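Local coordinates for protein CaaX farnesyltransferase beta subunit Ram1 (Aspergillus fumigatus, PDB 4L9P) that is the zinc-binding subunit of protein farnesyltransferase, a heterodimer that probably transfers a farnesyl group from farnesyl diphosphate to a cysteine near the C-terminus of target proteins, at residues P122-K127 / D489-F494; A182-T187 / K220-K225; Q196-A201 / W228-K233; L406-L411 / I482-E487. One frame throughout, in Å; residues are numbered along the deposited sequence.

How the interactions relate
All four contacts fall within the helical toroid of the beta subunit and form two pairs, at distant parts of the ring. Interactions 1 and 4 tie the loop ahead of helix 502-513 to helix 126-135 and helix 403-413; their centres are 10 Å apart and they meet mainly at Leu411. Interactions 2 and 3, also 10 Å apart between centres, share helix 224-234 and are joined by Asn185, whose ND2 probably hydrogen-bonds to Gln196 O and Ser198 OG. The centres of interactions 1 and 3 are about 35 Å apart. Along the chain, interactions 2 and 3 alternate, interaction 4 follows, and interaction 1 spans them all, linking early and late parts of the toroid.

Interaction 1 (P122-K127 / D489-F494); sequences PALQRK and DRLVPF
Leu124 offers its backbone N-H to Asp489 from an uncommon direction: the bond to OD1 is 3.0 Å from Leu124 N, and the donor stands 57° out of the carboxylate plane, above it and not in it. The bond itself is nearly straight. Leu124 CB also approaches, 3.5 Å from Asp489 OD1. The other carboxylate oxygen of Asp489 takes the backbone N of Thr486, so both ends of the group are held and its rotation is fixed. One water sits between Leu124 O and Asp489 OD1, 2.8 Å from each.

A second polar grip comes from Arg126, in the first turn of helix 126-135, which Gln125 precedes as N-cap residue. The Arg126 chain bends at chi3 (69°) and brings NH1 to 2.9 Å from Arg490 O, with the oxygen in the guanidinium plane but the nitrogen above the carbonyl plane. NH2 reaches Arg490 O weakly and also hydrogen-bonds to a water that bridges to that same oxygen. NH1 also binds Asn488 O and NH2 binds Leu165 O, so the guanidinium mainly serves main-chain carbonyls; the Asp489 carboxylate lies farther away and would probably act on it only through space.

Between these polar ends the two leucines meet by one methyl each, Leu124 CD2 and Leu491 CD2 being 3.7 Å apart, their side chains crossing at about a right angle. Both leucines rest on Leu438 of helix 431-444, Leu124 and Asp489 also touch Leu411 of helix 403-413, and Leu491 O is bound by Tyr446 OH of strand 446-449.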
# COMPACT_ATOMS: atom_id res chain seq x y z
N PRO B 122 -9.66 -19.39 -18.02
CA PRO B 122 -10.41 -18.61 -19.00
C PRO B 122 -9.61 -17.47 -19.61
O PRO B 122 -8.71 -16.88 -19.00
CB PRO B 122 -11.64 -18.10 -18.22
CG PRO B 122 -11.25 -18.23 -16.79
CD PRO B 122 -10.18 -19.26 -16.65
N ALA B 123 -9.96 -17.10 -20.82
CA ALA B 123 -9.37 -15.93 -21.45
C ALA B 123 -9.65 -14.66 -20.66
O ALA B 123 -10.70 -14.51 -20.02
CB ALA B 123 -10.03 -15.75 -22.85
N LEU B 124 -8.76 -13.71 -20.82
CA LEU B 124 -9.05 -12.34 -20.41
C LEU B 124 -10.18 -11.83 -21.31
O LEU B 124 -10.06 -11.83 -22.56
CB LEU B 124 -7.79 -11.49 -20.56
CG LEU B 124 -7.96 -10.02 -20.12
CD1 LEU B 124 -8.29 -9.87 -18.62
CD2 LEU B 124 -6.76 -9.16 -20.52
N GLN B 125 -11.25 -11.34 -20.69
CA GLN B 125 -12.47 -10.90 -21.41
C GLN B 125 -12.29 -9.44 -21.87
O GLN B 125 -12.88 -8.51 -21.33
CB GLN B 125 -13.74 -11.13 -20.56
CG GLN B 125 -13.94 -12.64 -20.23
CD GLN B 125 -14.16 -13.52 -21.46
OE1 GLN B 125 -14.92 -13.15 -22.40
NE2 GLN B 125 -13.50 -14.71 -21.49
N ARG B 126 -11.38 -9.26 -22.86
CA ARG B 126 -10.93 -7.92 -23.23
C ARG B 126 -12.06 -6.99 -23.64
O ARG B 126 -12.14 -5.86 -23.15
CB ARG B 126 -9.90 -7.97 -24.39
CG ARG B 126 -8.75 -8.95 -24.12
CD ARG B 126 -7.61 -9.07 -25.27
NE ARG B 126 -6.84 -7.86 -25.33
CZ ARG B 126 -5.58 -7.74 -25.02
NH1 ARG B 126 -4.83 -8.80 -24.75
NH2 ARG B 126 -5.09 -6.54 -25.05
N LYS B 127 -12.96 -7.47 -24.49
CA LYS B 127 -14.02 -6.57 -24.92
C LYS B 127 -14.94 -6.16 -23.75
O LYS B 127 -15.34 -5.00 -23.62
CB LYS B 127 -14.82 -7.25 -26.07
CG LYS B 127 -16.12 -6.57 -26.37
CD LYS B 127 -16.85 -7.27 -27.54
CE LYS B 127 -18.22 -6.66 -27.79
NZ LYS B 127 -18.74 -7.35 -29.02
N ASP B 489 -3.90 -12.96 -24.27
CA ASP B 489 -4.19 -12.18 -23.02
C ASP B 489 -3.10 -11.11 -22.79
O ASP B 489 -3.11 -10.48 -21.72
CB ASP B 489 -4.16 -13.14 -21.82
CG ASP B 489 -5.20 -14.23 -21.88
OD1 ASP B 489 -6.31 -14.03 -22.48
OD2 ASP B 489 -4.93 -15.31 -21.30
N ARG B 490 -2.09 -10.96 -23.67
CA ARG B 490 -0.98 -10.04 -23.39
C ARG B 490 -1.40 -8.58 -23.34
O ARG B 490 -2.10 -8.07 -24.20
CB ARG B 490 0.14 -10.24 -24.45
CG ARG B 490 1.33 -9.28 -24.17
CD ARG B 490 2.57 -9.61 -24.99
NE ARG B 490 3.12 -10.90 -24.59
CZ ARG B 490 3.88 -11.08 -23.49
NH1 ARG B 490 4.26 -10.01 -22.78
NH2 ARG B 490 4.27 -12.30 -23.11
N LEU B 491 -0.97 -7.93 -22.24
CA LEU B 491 -1.21 -6.52 -22.05
C LEU B 491 0.04 -5.71 -22.30
O LEU B 491 1.15 -6.25 -22.36
CB LEU B 491 -1.62 -6.35 -20.55
CG LEU B 491 -2.90 -7.11 -20.16
CD1 LEU B 491 -3.17 -6.93 -18.63
CD2 LEU B 491 -4.11 -6.64 -20.97
N VAL B 492 -0.13 -4.39 -22.44
CA VAL B 492 1.00 -3.50 -22.60
C VAL B 492 1.83 -3.49 -21.33
O VAL B 492 1.28 -3.52 -20.24
CB VAL B 492 0.42 -2.11 -22.95
CG1 VAL B 492 1.36 -0.98 -22.78
CG2 VAL B 492 -0.32 -2.15 -24.32
N PRO B 493 3.17 -3.42 -21.42
CA PRO B 493 4.00 -3.37 -20.19
C PRO B 493 3.82 -2.00 -19.48
O PRO B 493 3.66 -0.95 -20.14
CB PRO B 493 5.45 -3.53 -20.71
CG PRO B 493 5.37 -3.12 -22.18
CD PRO B 493 3.94 -3.43 -22.68
N PHE B 494 3.84 -2.02 -18.14
CA PHE B 494 3.83 -0.81 -17.33
C PHE B 494 5.13 -0.66 -16.57
O PHE B 494 5.75 -1.65 -16.15
CB PHE B 494 2.68 -0.83 -16.34
CG PHE B 494 1.42 -0.11 -16.76
CD1 PHE B 494 1.06 0.03 -18.12
CD2 PHE B 494 0.61 0.41 -15.76
CE1 PHE B 494 -0.12 0.71 -18.47
CE2 PHE B 494 -0.56 1.08 -16.07
CZ PHE B 494 -0.96 1.24 -17.46
O HOH W 1 -6.29 -17.54 -20.75
O HOH W 2 -7.76 -12.33 -24.15
O HOH W 3 -3.04 -5.03 -24.77

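Interaction 2 (A182-T187 / K220-K225); sequences AAQNST and KLIDRK
Gln184 reads two backbone groups of the turn at Leu221-Asp223 with the two ends of its side-chain amide. OE1 accepts from Asp223 N at 2.8 Å with an almost perfectly straight N-H...O angle of 177°, the donor tilted only slightly from the plane of the glutamine carbonyl. NE2 donates to Leu221 O at 2.9 Å; that oxygen lies in the amide plane of Gln184, while NE2 stands above the plane of the Leu221 carbonyl. The side chain arrives fully stretched, CG anti to the backbone N (chi1 -174°) and extended beyond, which carries the amide across from the end of helix 173-183.

OE1 has a second donor, a water 2.8 Å away that also donates to Asp223 O. The backbone N and O of Asp223 are thus both engaged. Its carboxylate is used elsewhere: Asp223 is the N-cap of helix 224-234, and OD1 takes Ala226 N. Apart from these bonds contact is slight: Leu221 CD1 lies 4.0 Å from Gln184 NE2, and Leu221 and Ile222 pack on Ile210 of helix 200-213.

The contact lies at the surface of the toroid, where Gln184 pins the short link between helix 216-221 and helix 224-234. One donor and one acceptor at fixed places settle which end of the amide is oxygen and hold it against flipping, with a neutral group doing the binding.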
# COMPACT_ATOMS: atom_id res chain seq x y z
N ALA B 182 -9.70 22.56 -14.12
CA ALA B 182 -10.61 22.94 -13.08
C ALA B 182 -10.18 22.49 -11.66
O ALA B 182 -10.54 23.12 -10.66
CB ALA B 182 -11.97 22.32 -13.43
N ALA B 183 -9.41 21.41 -11.57
CA ALA B 183 -9.04 20.84 -10.27
C ALA B 183 -7.71 21.39 -9.76
O ALA B 183 -7.33 21.11 -8.61
CB ALA B 183 -8.95 19.35 -10.37
N GLN B 184 -6.99 22.12 -10.62
CA GLN B 184 -5.70 22.70 -10.20
C GLN B 184 -5.87 23.98 -9.42
O GLN B 184 -6.59 24.89 -9.85
CB GLN B 184 -4.83 22.99 -11.43
CG GLN B 184 -3.43 23.47 -11.04
CD GLN B 184 -2.49 23.51 -12.20
OE1 GLN B 184 -1.32 23.19 -12.04
NE2 GLN B 184 -2.97 23.91 -13.38
N ASN B 185 -5.20 24.08 -8.29
CA ASN B 185 -5.26 25.28 -7.47
C ASN B 185 -4.20 26.28 -7.86
O ASN B 185 -3.08 25.91 -8.21
CB ASN B 185 -5.15 24.90 -6.01
CG ASN B 185 -6.41 24.19 -5.53
OD1 ASN B 185 -7.52 24.74 -5.64
ND2 ASN B 185 -6.25 22.98 -5.01
N SER B 186 -4.53 27.56 -7.80
CA SER B 186 -3.57 28.55 -8.29
C SER B 186 -2.30 28.64 -7.41
O SER B 186 -1.22 29.02 -7.88
CB SER B 186 -4.23 29.92 -8.46
OG SER B 186 -4.59 30.41 -7.20
N THR B 187 -2.43 28.23 -6.16
CA THR B 187 -1.30 28.16 -5.22
C THR B 187 -0.48 26.89 -5.40
O THR B 187 0.54 26.66 -4.72
CB THR B 187 -1.83 28.24 -3.74
OG1 THR B 187 -2.92 27.33 -3.59
CG2 THR B 187 -2.40 29.63 -3.46
N LYS B 220 1.39 21.30 -20.68
CA LYS B 220 1.40 22.73 -20.37
C LYS B 220 0.38 23.13 -19.31
O LYS B 220 0.50 24.19 -18.72
CB LYS B 220 1.18 23.56 -21.65
CG LYS B 220 2.45 23.69 -22.47
CD LYS B 220 2.17 24.26 -23.86
CE LYS B 220 1.32 25.47 -23.90
NZ LYS B 220 1.32 25.90 -25.37
N LEU B 221 -0.62 22.30 -19.04
CA LEU B 221 -1.65 22.73 -18.12
C LEU B 221 -1.09 22.88 -16.71
O LEU B 221 -1.51 23.74 -15.93
CB LEU B 221 -2.84 21.80 -18.22
CG LEU B 221 -2.94 20.53 -17.43
CD1 LEU B 221 -3.36 20.88 -15.98
CD2 LEU B 221 -3.99 19.67 -18.08
N ILE B 222 -0.15 22.02 -16.37
CA ILE B 222 0.40 22.02 -15.02
C ILE B 222 1.22 23.27 -14.71
O ILE B 222 2.13 23.60 -15.45
CB ILE B 222 1.28 20.78 -14.78
CG1 ILE B 222 0.52 19.48 -15.12
CG2 ILE B 222 1.87 20.86 -13.33
CD1 ILE B 222 1.41 18.22 -15.43
N ASP B 223 0.93 23.95 -13.59
CA ASP B 223 1.78 25.05 -13.13
C ASP B 223 2.91 24.41 -12.33
O ASP B 223 2.75 24.07 -11.16
CB ASP B 223 0.98 26.07 -12.29
CG ASP B 223 1.83 27.27 -11.85
OD1 ASP B 223 3.08 27.19 -11.80
OD2 ASP B 223 1.24 28.33 -11.56
N ARG B 224 4.05 24.21 -12.98
CA ARG B 224 5.16 23.47 -12.33
C ARG B 224 5.78 24.18 -11.18
O ARG B 224 6.09 23.53 -10.16
CB ARG B 224 6.35 23.23 -13.27
CG ARG B 224 6.35 22.17 -14.23
CD ARG B 224 7.48 22.70 -15.18
NE ARG B 224 8.67 22.01 -14.89
CZ ARG B 224 9.86 22.13 -15.43
NH1 ARG B 224 10.22 23.14 -16.27
NH2 ARG B 224 10.71 21.21 -15.04
N LYS B 225 6.00 25.49 -11.30
CA LYS B 225 6.56 26.23 -10.18
C LYS B 225 5.63 26.19 -8.96
O LYS B 225 6.08 25.99 -7.82
CB LYS B 225 6.88 27.69 -10.56
CG LYS B 225 7.49 28.38 -9.39
CD LYS B 225 8.09 29.67 -9.77
CE LYS B 225 9.36 29.81 -9.06
NZ LYS B 225 9.97 31.05 -9.50
O HOH W 4 0.36 23.08 -9.84

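Interaction 3 (Q196-A201 / W228-K233); sequences QMSHVA and WKWLGK
Ser198 lays its CB over one face of the Trp230 indole in a CH-pi contact, 3.6 Å from the centroid of the six-membered ring and 23° off the ring normal. The carbon is offset toward the rim, at 3.4 Å from both CE2 and CZ2 of Trp230. Trp230 CG is anti to its own backbone N (chi1 165°), an orientation that swings the indole out from helix 224-234 toward the 196-201 backbone.

At the far edge the ring meets main chain. Trp230 CH2 is 3.5 Å from His199 C and equally close to Val200 N, and the latter lies in the ring plane. The apolar part is completed by Val200 CG1, which stands 4.0 Å from Trp230 CH2 with the two side chains roughly perpendicular, and comes within 4.2 Å of Leu231 CD2, the two side chains set at a slant.

The contact brings the beginning of helix 200-213 against helix 224-234, with helix 216-221 between them in the chain, within the alpha-alpha toroid of prenyltransferase beta subunits.

Polar bonds accompany this packing. One water receives the Trp230 NE1 hydrogen at 2.9 Å and donates to Ser198 O, so the buried indole N-H is satisfied. Ser198 OG hydrogen-bonds to Gly188 O. His199 is the N-cap of helix 200-213: its ND1 accepts from Ala201 N, in the plane of the imidazole. Beyond it, the ring meets Tyr88 of the alpha subunit edge to face and packs on an apolar side chain of the bound peptide.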
# COMPACT_ATOMS: atom_id res chain seq x y z
N GLN B 196 -11.43 22.03 -3.91
CA GLN B 196 -10.83 21.08 -2.98
C GLN B 196 -9.34 21.42 -2.92
O GLN B 196 -8.71 21.73 -3.96
CB GLN B 196 -11.06 19.63 -3.45
CG GLN B 196 -12.55 19.26 -3.55
CD GLN B 196 -12.71 17.77 -3.84
OE1 GLN B 196 -12.14 16.93 -3.15
NE2 GLN B 196 -13.47 17.44 -4.89
N MET B 197 -8.80 21.40 -1.73
CA MET B 197 -7.38 21.69 -1.60
C MET B 197 -6.49 20.65 -2.29
O MET B 197 -6.89 19.49 -2.55
CB MET B 197 -6.98 21.89 -0.16
CG MET B 197 -7.03 20.65 0.58
SD MET B 197 -7.13 20.83 2.41
CE MET B 197 -7.46 22.45 2.64
N SER B 198 -5.27 21.05 -2.64
CA SER B 198 -4.41 20.09 -3.35
C SER B 198 -4.06 18.93 -2.47
O SER B 198 -3.93 19.03 -1.24
CB SER B 198 -3.13 20.82 -3.79
OG SER B 198 -3.54 21.80 -4.73
N HIS B 199 -3.93 17.75 -3.11
CA HIS B 199 -3.63 16.52 -2.35
C HIS B 199 -2.66 15.75 -3.22
O HIS B 199 -2.81 15.70 -4.48
CB HIS B 199 -4.96 15.74 -2.18
CG HIS B 199 -4.88 14.54 -1.27
ND1 HIS B 199 -4.18 13.37 -1.58
CD2 HIS B 199 -5.44 14.33 -0.04
CE1 HIS B 199 -4.35 12.49 -0.60
NE2 HIS B 199 -5.13 13.04 0.34
N VAL B 200 -1.67 15.12 -2.61
CA VAL B 200 -0.68 14.42 -3.43
C VAL B 200 -1.27 13.24 -4.23
O VAL B 200 -0.74 12.93 -5.30
CB VAL B 200 0.50 13.85 -2.60
CG1 VAL B 200 1.18 14.93 -1.91
CG2 VAL B 200 0.07 12.75 -1.62
N ALA B 201 -2.33 12.59 -3.72
CA ALA B 201 -2.88 11.46 -4.49
C ALA B 201 -3.62 11.91 -5.74
O ALA B 201 -3.52 11.30 -6.80
CB ALA B 201 -3.79 10.60 -3.58
N TRP B 228 5.82 22.80 -7.29
CA TRP B 228 7.02 22.70 -6.47
C TRP B 228 6.87 23.44 -5.13
O TRP B 228 7.24 22.88 -4.07
CB TRP B 228 8.16 23.30 -7.29
CG TRP B 228 9.50 23.37 -6.63
CD1 TRP B 228 10.35 22.34 -6.29
CD2 TRP B 228 10.19 24.58 -6.34
NE1 TRP B 228 11.54 22.84 -5.78
CE2 TRP B 228 11.46 24.22 -5.79
CE3 TRP B 228 9.84 25.93 -6.47
CZ2 TRP B 228 12.44 25.20 -5.41
CZ3 TRP B 228 10.79 26.91 -6.09
CH2 TRP B 228 12.09 26.54 -5.58
N LYS B 229 6.32 24.65 -5.16
CA LYS B 229 6.14 25.36 -3.90
C LYS B 229 5.18 24.62 -2.95
O LYS B 229 5.45 24.52 -1.75
CB LYS B 229 5.61 26.79 -4.16
CG LYS B 229 6.68 27.68 -4.80
CD LYS B 229 6.17 29.08 -5.01
CE LYS B 229 7.29 30.00 -5.33
NZ LYS B 229 6.68 31.35 -5.21
N TRP B 230 4.08 24.09 -3.51
CA TRP B 230 3.09 23.42 -2.70
C TRP B 230 3.69 22.11 -2.17
O TRP B 230 3.57 21.81 -0.96
CB TRP B 230 1.80 23.18 -3.50
CG TRP B 230 0.92 22.17 -2.83
CD1 TRP B 230 0.20 22.34 -1.64
CD2 TRP B 230 0.66 20.82 -3.26
NE1 TRP B 230 -0.41 21.15 -1.32
CE2 TRP B 230 -0.19 20.22 -2.30
CE3 TRP B 230 1.04 20.09 -4.40
CZ2 TRP B 230 -0.64 18.91 -2.41
CZ3 TRP B 230 0.63 18.81 -4.55
CH2 TRP B 230 -0.25 18.23 -3.55
N LEU B 231 4.32 21.30 -3.03
CA LEU B 231 4.89 20.03 -2.52
C LEU B 231 5.92 20.32 -1.43
O LEU B 231 6.07 19.56 -0.48
CB LEU B 231 5.57 19.25 -3.64
CG LEU B 231 4.62 18.55 -4.59
CD1 LEU B 231 5.46 17.98 -5.76
CD2 LEU B 231 3.83 17.47 -3.89
N GLY B 232 6.67 21.42 -1.56
CA GLY B 232 7.64 21.76 -0.52
C GLY B 232 7.00 22.00 0.85
O GLY B 232 7.64 21.78 1.88
N LYS B 233 5.74 22.45 0.86
CA LYS B 233 5.01 22.62 2.11
C LYS B 233 4.69 21.31 2.83
O LYS B 233 4.40 21.30 4.04
CB LYS B 233 3.72 23.43 1.91
CG LYS B 233 4.00 24.81 1.36
CD LYS B 233 2.69 25.52 1.08
CE LYS B 233 3.00 26.94 0.56
NZ LYS B 233 1.75 27.68 0.28
O HOH W 5 -2.75 20.78 0.43

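Interaction 4 (L406-L411 / I482-E487); sequences LTRYIL and IGVFTE
Phe485 turns the edge of its ring toward Thr407 OG1, which lies near the ring plane. One face is overlain by Gly483 C, 4.0 Å above the plane and displaced toward the rim. At another part of the edge, in plane, is Glu487 OE2, itself bound to Ala474 N. With CG between the backbone N and carbonyl carbon (chi1 51°), the crowded position, the ring folds back on its own chain over a glycine.

The fold is the alpha-alpha toroid, and here an irregular segment from the long passage between strand 468-471 and helix 502-513 lies against helix 403-413, which widens into a pi-type turn at 409-411. The closest contacts are aliphatic. Val484 CG2 touches Thr407 at both CB and CG2, 3.7 Å from each, the two side chains meeting at a slant. Leu411 CD1 is a looser neighbour, 4.4 Å from Phe485 CB.

Polar groups on the helix are served elsewhere. Thr407 OG1 hydrogen-bonds to Arg403 O one turn back, which leaves its methyl to face the loop. Arg408 sends NE to a salt bridge with Glu404 and NH1 to Tyr119 O, while its CG flanks Val484. Thr407 and Leu411 also rest on Leu441 of helix 431-444. Thr407 CG2 sits 3.8 Å from Phe485 N, a buried backbone nitrogen with no hydrogen-bond partner in the model.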
# COMPACT_ATOMS: atom_id res chain seq x y z
N LEU B 406 -0.75 -16.27 -9.45
CA LEU B 406 -1.34 -14.94 -9.58
C LEU B 406 -2.24 -14.85 -10.79
O LEU B 406 -3.30 -14.23 -10.79
CB LEU B 406 -0.23 -13.88 -9.59
CG LEU B 406 -0.76 -12.47 -9.68
CD1 LEU B 406 -1.64 -12.15 -8.46
CD2 LEU B 406 0.40 -11.44 -9.84
N THR B 407 -1.74 -15.47 -11.89
CA THR B 407 -2.48 -15.43 -13.13
C THR B 407 -3.82 -16.19 -13.01
O THR B 407 -4.86 -15.72 -13.49
CB THR B 407 -1.65 -16.06 -14.24
OG1 THR B 407 -0.47 -15.28 -14.40
CG2 THR B 407 -2.42 -15.98 -15.56
N ARG B 408 -3.78 -17.35 -12.35
CA ARG B 408 -5.03 -18.07 -12.08
C ARG B 408 -5.98 -17.22 -11.26
O ARG B 408 -7.17 -17.17 -11.53
CB ARG B 408 -4.79 -19.40 -11.36
CG ARG B 408 -4.03 -20.40 -12.26
CD ARG B 408 -3.92 -21.77 -11.52
NE ARG B 408 -3.23 -22.74 -12.40
CZ ARG B 408 -3.80 -23.38 -13.42
NH1 ARG B 408 -5.12 -23.26 -13.64
NH2 ARG B 408 -3.03 -24.15 -14.20
N TYR B 409 -5.48 -16.58 -10.16
CA TYR B 409 -6.40 -15.81 -9.38
C TYR B 409 -7.03 -14.69 -10.18
O TYR B 409 -8.23 -14.49 -10.13
CB TYR B 409 -5.63 -15.21 -8.19
CG TYR B 409 -6.57 -14.53 -7.18
CD1 TYR B 409 -7.62 -15.26 -6.55
CD2 TYR B 409 -6.54 -13.12 -7.04
CE1 TYR B 409 -8.53 -14.63 -5.74
CE2 TYR B 409 -7.44 -12.46 -6.17
CZ TYR B 409 -8.46 -13.21 -5.60
OH TYR B 409 -9.41 -12.59 -4.81
N ILE B 410 -6.24 -13.96 -10.96
CA ILE B 410 -6.84 -12.85 -11.71
C ILE B 410 -7.81 -13.34 -12.78
O ILE B 410 -8.97 -12.87 -12.83
CB ILE B 410 -5.70 -12.04 -12.38
CG1 ILE B 410 -4.82 -11.33 -11.30
CG2 ILE B 410 -6.30 -10.99 -13.37
CD1 ILE B 410 -3.53 -10.79 -11.86
N LEU B 411 -7.37 -14.29 -13.61
CA LEU B 411 -8.23 -14.68 -14.75
C LEU B 411 -9.37 -15.60 -14.34
O LEU B 411 -10.49 -15.48 -14.93
CB LEU B 411 -7.39 -15.33 -15.87
CG LEU B 411 -6.43 -14.35 -16.53
CD1 LEU B 411 -5.55 -15.12 -17.61
CD2 LEU B 411 -7.17 -13.17 -17.19
N ILE B 482 6.17 -20.25 -14.64
CA ILE B 482 5.58 -20.35 -15.97
C ILE B 482 4.50 -19.33 -16.22
O ILE B 482 3.86 -18.75 -15.27
CB ILE B 482 4.99 -21.75 -16.23
CG1 ILE B 482 4.00 -22.13 -15.10
CG2 ILE B 482 6.10 -22.79 -16.42
CD1 ILE B 482 3.18 -23.46 -15.38
N GLY B 483 4.32 -19.05 -17.50
CA GLY B 483 3.32 -18.12 -17.95
C GLY B 483 2.11 -18.88 -18.42
O GLY B 483 2.14 -19.53 -19.48
N VAL B 484 1.03 -18.83 -17.63
CA VAL B 484 -0.19 -19.63 -17.90
C VAL B 484 -1.32 -18.82 -18.49
O VAL B 484 -2.40 -19.34 -18.79
CB VAL B 484 -0.67 -20.42 -16.64
CG1 VAL B 484 0.46 -21.29 -16.13
CG2 VAL B 484 -1.10 -19.45 -15.49
N PHE B 485 -1.07 -17.52 -18.71
CA PHE B 485 -1.93 -16.73 -19.62
C PHE B 485 -1.63 -17.22 -21.08
O PHE B 485 -0.61 -17.86 -21.32
CB PHE B 485 -1.55 -15.24 -19.47
CG PHE B 485 -0.08 -14.99 -19.60
CD1 PHE B 485 0.50 -14.77 -20.86
CD2 PHE B 485 0.74 -15.00 -18.47
CE1 PHE B 485 1.90 -14.64 -21.00
CE2 PHE B 485 2.15 -14.87 -18.60
CZ PHE B 485 2.72 -14.67 -19.87
N THR B 486 -2.50 -16.83 -21.97
CA THR B 486 -2.17 -17.05 -23.42
C THR B 486 -1.59 -15.75 -23.97
O THR B 486 -1.74 -14.64 -23.39
CB THR B 486 -3.42 -17.37 -24.24
OG1 THR B 486 -4.21 -16.18 -24.40
CG2 THR B 486 -4.21 -18.54 -23.66
N GLU B 487 -0.93 -15.82 -25.14
CA GLU B 487 -0.47 -14.56 -25.74
C GLU B 487 -1.61 -13.66 -26.17
O GLU B 487 -1.46 -12.46 -26.19
CB GLU B 487 0.48 -14.86 -26.92
CG GLU B 487 1.83 -15.38 -26.35
CD GLU B 487 2.54 -14.28 -25.59
OE1 GLU B 487 2.37 -13.09 -25.97
OE2 GLU B 487 3.25 -14.60 -24.60